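Local coordinates for ATP-dependent DNA helicase (Mycobacterium smegmatis, PDB 5V9X), which uses ATP to move 3'-to-5' along single-stranded DNA and unwind RNA:DNA hybrids, as a member of the Lhr helicase family, at residues G145-P149 with N150-A154; T862-P865 with F866-S869. All blocks are in the same frame, centred on the assembly; numbering follows the deposited sequence.

Contact 1: residues G145-P149 with N150-A154; sequences GDTPP and NQRRA. With nucleotides of chain B.
Arg152 reaches back from the first turn of helix 149-157 and lays the edge of its guanidinium against the backbone oxygens of Thr147 and Gly145 in the loop before it. Arg152 NE bonds to Thr147 O at 2.8 Å, with the N-H pointing fairly straight (151°). NE sits 33° out of the carbonyl plane. NH2 adds weak bonds to the same oxygen and to Gly145 O. Arg152 CG lies anti to its own carbonyl carbon (chi1 -55°) and the chain is extended from there to NE, which carries the guanidinium past Thr147 to the DNA backbone. On the way the Arg152 chain passes obliquely over Thr147, with Arg152 CG 3.5 Å from Thr147 CG2. Gln151 meets the same methyl with its CB, the two side chains crossing at about a right angle. Thr147 OG1 turns to Ser144 N instead.

Residues 145-154 form the loop-to-helix junction after edge strand 140-143 of the first RecA-like domain, with Pro148 as N-cap. Pro148 O accepts from Arg152 N at 3.1 Å. One residue on, Arg153 N donates to Pro149 O, also at 3.1 Å. The Arg152 guanidinium also binds the tracking strand from its edge. Arg152 NH2 donates to OP1 of DG11 of chain B at 2.8 Å, and NH1 makes a weak bond to OP2 of DG12 of chain B. Gly145 N holds OP2 of DC10 of chain B at 2.9 Å.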
# COMPACT_ATOMS: atom_id res chain seq x y z
N GLY A 145 17.74 -1.36 -7.26
CA GLY A 145 18.68 -1.94 -6.31
C GLY A 145 19.40 -3.16 -6.84
O GLY A 145 20.48 -3.50 -6.34
N ASP A 146 18.84 -3.83 -7.84
CA ASP A 146 19.45 -5.03 -8.40
C ASP A 146 20.58 -4.73 -9.37
O ASP A 146 21.28 -5.66 -9.78
CB ASP A 146 18.39 -5.88 -9.10
CG ASP A 146 17.34 -6.40 -8.15
OD1 ASP A 146 17.69 -6.72 -7.00
OD2 ASP A 146 16.16 -6.48 -8.56
N THR A 147 20.77 -3.47 -9.74
CA THR A 147 21.81 -3.13 -10.71
C THR A 147 23.19 -3.31 -10.10
O THR A 147 23.50 -2.66 -9.09
CB THR A 147 21.64 -1.70 -11.20
OG1 THR A 147 20.29 -1.50 -11.63
CG2 THR A 147 22.58 -1.43 -12.35
N PRO A 148 24.04 -4.16 -10.66
CA PRO A 148 25.40 -4.32 -10.13
C PRO A 148 26.17 -3.01 -10.20
O PRO A 148 25.84 -2.13 -11.01
CB PRO A 148 26.02 -5.38 -11.05
CG PRO A 148 24.85 -6.09 -11.66
CD PRO A 148 23.79 -5.05 -11.80
N PRO A 149 27.19 -2.84 -9.36
CA PRO A 149 27.95 -1.57 -9.38
C PRO A 149 28.54 -1.24 -10.74
O PRO A 149 28.48 -0.09 -11.17
CB PRO A 149 29.03 -1.80 -8.32
CG PRO A 149 28.44 -2.81 -7.39
CD PRO A 149 27.62 -3.72 -8.25
N ASN A 150 29.12 -2.23 -11.43
CA ASN A 150 29.75 -1.96 -12.72
C ASN A 150 28.74 -1.48 -13.76
O ASN A 150 29.09 -0.67 -14.62
CB ASN A 150 30.48 -3.21 -13.22
CG ASN A 150 29.63 -4.46 -13.12
OD1 ASN A 150 29.68 -5.19 -12.12
ND2 ASN A 150 28.83 -4.72 -14.15
N GLN A 151 27.50 -1.96 -13.69
CA GLN A 151 26.49 -1.50 -14.63
C GLN A 151 26.00 -0.10 -14.29
O GLN A 151 25.66 0.67 -15.20
CB GLN A 151 25.31 -2.48 -14.67
CG GLN A 151 24.30 -2.18 -15.77
CD GLN A 151 23.13 -3.15 -15.77
OE1 GLN A 151 23.24 -4.27 -15.26
NE2 GLN A 151 22.01 -2.73 -16.35
N ARG A 152 25.95 0.25 -13.00
CA ARG A 152 25.61 1.62 -12.62
C ARG A 152 26.63 2.61 -13.17
O ARG A 152 26.27 3.70 -13.61
CB ARG A 152 25.52 1.75 -11.10
CG ARG A 152 24.56 0.77 -10.44
CD ARG A 152 24.43 1.05 -8.95
NE ARG A 152 23.57 0.07 -8.29
CZ ARG A 152 23.08 0.21 -7.07
NH1 ARG A 152 23.35 1.30 -6.37
NH2 ARG A 152 22.31 -0.73 -6.55
N ARG A 153 27.91 2.24 -13.12
CA ARG A 153 28.96 3.08 -13.70
C ARG A 153 28.79 3.21 -15.21
O ARG A 153 29.06 4.27 -15.78
CB ARG A 153 30.34 2.52 -13.35
CG ARG A 153 30.87 2.94 -11.99
CD ARG A 153 31.44 1.75 -11.23
NE ARG A 153 32.33 0.93 -12.05
CZ ARG A 153 32.82 -0.24 -11.67
NH1 ARG A 153 32.52 -0.74 -10.48
NH2 ARG A 153 33.63 -0.92 -12.48
N ALA A 154 28.35 2.14 -15.87
CA ALA A 154 28.16 2.19 -17.31
C ALA A 154 26.95 3.03 -17.69
O ALA A 154 26.92 3.62 -18.77
CB ALA A 154 28.01 0.78 -17.88
P DG B 11 21.09 0.20 -3.12
OP1 DG B 11 20.59 0.07 -4.50
OP2 DG B 11 21.88 -0.88 -2.50
O5' DG B 11 21.94 1.54 -2.99
C5' DG B 11 22.52 1.89 -1.75
C4' DG B 11 23.24 3.22 -1.88
O4' DG B 11 24.08 3.42 -0.72
C3' DG B 11 24.15 3.33 -3.10
O3' DG B 11 23.80 4.48 -3.85
C2' DG B 11 25.57 3.42 -2.53
C1' DG B 11 25.32 3.93 -1.12
N9 DG B 11 26.31 3.48 -0.15
C8 DG B 11 27.19 4.25 0.57
N7 DG B 11 27.96 3.55 1.37
C5 DG B 11 27.55 2.24 1.17
C6 DG B 11 28.02 1.04 1.76
O6 DG B 11 28.91 0.90 2.61
N1 DG B 11 27.34 -0.07 1.27
C2 DG B 11 26.33 -0.03 0.33
N2 DG B 11 25.79 -1.20 -0.01
N3 DG B 11 25.89 1.09 -0.23
C4 DG B 11 26.54 2.18 0.24
P DC B 10 15.17 -0.05 -5.19
OP1 DC B 10 15.40 1.17 -5.99
OP2 DC B 10 15.25 -1.39 -5.83
O5' DC B 10 16.20 -0.07 -3.97
C5' DC B 10 16.50 1.12 -3.28
C4' DC B 10 17.44 0.84 -2.13
O4' DC B 10 16.70 0.24 -1.04
C3' DC B 10 18.58 -0.13 -2.46
O3' DC B 10 19.82 0.48 -2.17
C2' DC B 10 18.33 -1.33 -1.56
C1' DC B 10 17.53 -0.71 -0.43
N1 DC B 10 16.69 -1.68 0.31
C2 DC B 10 16.62 -1.61 1.70
O2 DC B 10 17.26 -0.73 2.29
N3 DC B 10 15.84 -2.51 2.37
C4 DC B 10 15.17 -3.44 1.69
N4 DC B 10 14.42 -4.30 2.39
C5 DC B 10 15.23 -3.53 0.27
C6 DC B 10 15.99 -2.64 -0.37
P DG B 12 24.35 4.69 -5.34
OP1 DG B 12 23.30 5.37 -6.13
OP2 DG B 12 24.91 3.40 -5.80
O5' DG B 12 25.55 5.71 -5.14
C5' DG B 12 25.35 6.85 -4.33
C4' DG B 12 26.68 7.36 -3.81
O4' DG B 12 27.28 6.35 -2.97
C3' DG B 12 27.70 7.69 -4.90
O3' DG B 12 28.15 9.02 -4.73
C2' DG B 12 28.82 6.67 -4.70
C1' DG B 12 28.65 6.25 -3.25
N9 DG B 12 29.05 4.86 -3.00
C8 DG B 12 28.81 3.78 -3.82
N7 DG B 12 29.28 2.66 -3.34
C5 DG B 12 29.85 3.02 -2.12
C6 DG B 12 30.51 2.23 -1.15
O6 DG B 12 30.73 1.01 -1.18
N1 DG B 12 30.94 2.99 -0.07
C2 DG B 12 30.75 4.35 0.06
N2 DG B 12 31.24 4.91 1.18
N3 DG B 12 30.14 5.10 -0.84
C4 DG B 12 29.71 4.38 -1.90

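Contact 2: residues T862-P865 with F866-S869. With nucleotides of chain B.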
# COMPACT_ATOMS: atom_id res chain seq x y z
N THR A 862 -21.51 -18.27 25.99
CA THR A 862 -20.28 -18.62 25.30
C THR A 862 -20.11 -17.65 24.14
O THR A 862 -21.11 -17.18 23.57
CB THR A 862 -20.31 -20.07 24.80
OG1 THR A 862 -19.08 -20.39 24.13
CG2 THR A 862 -21.48 -20.30 23.86
N PRO A 863 -18.87 -17.30 23.79
CA PRO A 863 -18.65 -16.30 22.73
C PRO A 863 -19.37 -16.64 21.43
O PRO A 863 -19.33 -17.78 20.95
CB PRO A 863 -17.13 -16.32 22.56
CG PRO A 863 -16.61 -16.71 23.89
CD PRO A 863 -17.62 -17.67 24.47
N SER A 864 -20.03 -15.64 20.87
CA SER A 864 -20.71 -15.71 19.58
C SER A 864 -19.68 -15.96 18.48
O SER A 864 -18.47 -15.80 18.72
CB SER A 864 -21.48 -14.41 19.31
OG SER A 864 -20.60 -13.32 19.10
N PRO A 865 -20.10 -16.36 17.27
CA PRO A 865 -19.12 -16.52 16.18
C PRO A 865 -18.27 -15.28 15.93
O PRO A 865 -17.05 -15.41 15.73
CB PRO A 865 -20.01 -16.84 14.97
CG PRO A 865 -21.19 -17.51 15.56
CD PRO A 865 -21.44 -16.84 16.88
N PHE A 866 -18.87 -14.09 15.96
CA PHE A 866 -18.09 -12.87 15.75
C PHE A 866 -17.13 -12.62 16.90
O PHE A 866 -15.98 -12.22 16.68
CB PHE A 866 -19.02 -11.67 15.57
CG PHE A 866 -19.67 -11.59 14.22
CD1 PHE A 866 -19.69 -12.69 13.37
CD2 PHE A 866 -20.26 -10.41 13.79
CE1 PHE A 866 -20.29 -12.61 12.13
CE2 PHE A 866 -20.86 -10.33 12.55
CZ PHE A 866 -20.88 -11.43 11.71
N ALA A 867 -17.58 -12.85 18.14
CA ALA A 867 -16.70 -12.70 19.29
C ALA A 867 -15.58 -13.73 19.25
O ALA A 867 -14.43 -13.42 19.57
CB ALA A 867 -17.50 -12.83 20.58
N ALA A 868 -15.90 -14.97 18.85
CA ALA A 868 -14.87 -16.00 18.73
C ALA A 868 -13.80 -15.60 17.73
O ALA A 868 -12.61 -15.86 17.94
CB ALA A 868 -15.51 -17.33 18.34
N SER A 869 -14.21 -14.97 16.63
CA SER A 869 -13.24 -14.55 15.61
C SER A 869 -12.29 -13.49 16.15
O SER A 869 -11.08 -13.54 15.89
CB SER A 869 -13.98 -14.05 14.37
OG SER A 869 -13.08 -13.71 13.33
P DA B 2 -9.78 -27.66 15.40
OP1 DA B 2 -10.32 -28.58 14.38
OP2 DA B 2 -8.44 -27.91 15.99
O5' DA B 2 -9.79 -26.17 14.81
C5' DA B 2 -8.63 -25.65 14.14
C4' DA B 2 -9.01 -24.53 13.18
O4' DA B 2 -10.02 -23.69 13.80
C3' DA B 2 -7.87 -23.58 12.81
O3' DA B 2 -8.10 -23.04 11.51
C2' DA B 2 -8.01 -22.51 13.88
C1' DA B 2 -9.52 -22.38 13.96
N9 DA B 2 -9.99 -21.84 15.22
C8 DA B 2 -9.68 -22.28 16.48
N7 DA B 2 -10.25 -21.60 17.44
C5 DA B 2 -11.00 -20.65 16.77
C6 DA B 2 -11.85 -19.61 17.21
N6 DA B 2 -12.08 -19.37 18.51
N1 DA B 2 -12.44 -18.84 16.28
C2 DA B 2 -12.20 -19.09 14.99
N3 DA B 2 -11.43 -20.03 14.45
C4 DA B 2 -10.85 -20.78 15.40
P DC B 3 -6.89 -22.96 10.45
OP1 DC B 3 -7.36 -23.60 9.20
OP2 DC B 3 -5.67 -23.46 11.12
O5' DC B 3 -6.72 -21.40 10.15
C5' DC B 3 -6.13 -20.98 8.92
C4' DC B 3 -5.68 -19.52 8.97
O4' DC B 3 -6.81 -18.67 9.33
C3' DC B 3 -4.57 -19.20 9.97
O3' DC B 3 -3.63 -18.30 9.38
C2' DC B 3 -5.33 -18.53 11.12
C1' DC B 3 -6.42 -17.79 10.36
N1 DC B 3 -7.61 -17.47 11.18
C2 DC B 3 -7.84 -16.15 11.59
O2 DC B 3 -7.04 -15.27 11.26
N3 DC B 3 -8.94 -15.87 12.33
C4 DC B 3 -9.79 -16.84 12.66
N4 DC B 3 -10.86 -16.52 13.40
C5 DC B 3 -9.57 -18.20 12.26
C6 DC B 3 -8.49 -18.46 11.52
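Ser864 OG bonds to Ala867 N at 3.2 Å, with the N-H nearly straight at 163°. Glu688 OE1 shares a second hydrogen bond with this hydroxyl, and Gln672 NE2 a weak one. Chi1 of 69° sets OG between the backbone N and the carbonyl carbon, turned toward the amide of Ala867, three residues on. Ser864 OG also lies 3.5 Å from Ala867 CB. This is an N-cap, with Ser864 just before helix 865-870 and Pro865 in its first turn. The cap follows strand 854-859, an outer strand of a mixed sheet in the C-terminal part of the chain. Ser864 O takes Ala868 N at 2.7 Å, and the next bond runs from Ser869 N to Pro865 O.

The apolar groups pack round the cap. Pro863 puts its CB against the CB of Ala867 at 4.0 Å. Pro865 CB lies near Phe866 CD1, and the carbonyl carbon of Pro865 sits at the edge of the Phe866 ring. Helix 661-676 covers Pro865, while His702 of strand 697-702 touches both Phe866 and Ala867. At the DNA side, Ala868 O comes within 3.4 Å of N1 of DA2 of chain B. Ser869 OG bonds to Thr434 OG1 and lies 3.6 Å from N4 of DC3 of chain B.

In the fold
Contacts 1 and 2 meet different stretches of one DNA strand. Their centres are 55 Å apart, their nearest atoms about 37 Å, and they lie on opposite sides of the chain's centre. Each is a loop running into the first turn of a helix, but they approach the DNA differently. Contact 1 bonds to the phosphates of DC10, DG11 and DG12 of chain B, the last weakly, whereas residues 866-869 come near the base atoms of DA2 and DC3 of chain B, a close approach rather than a hydrogen bond. Contact 1 belongs to the DEAD/DEAH box range, which also holds part of the AMP-PNP pocket. Contact 2 lies near the end of the DEAD/H associated region, much later in the chain.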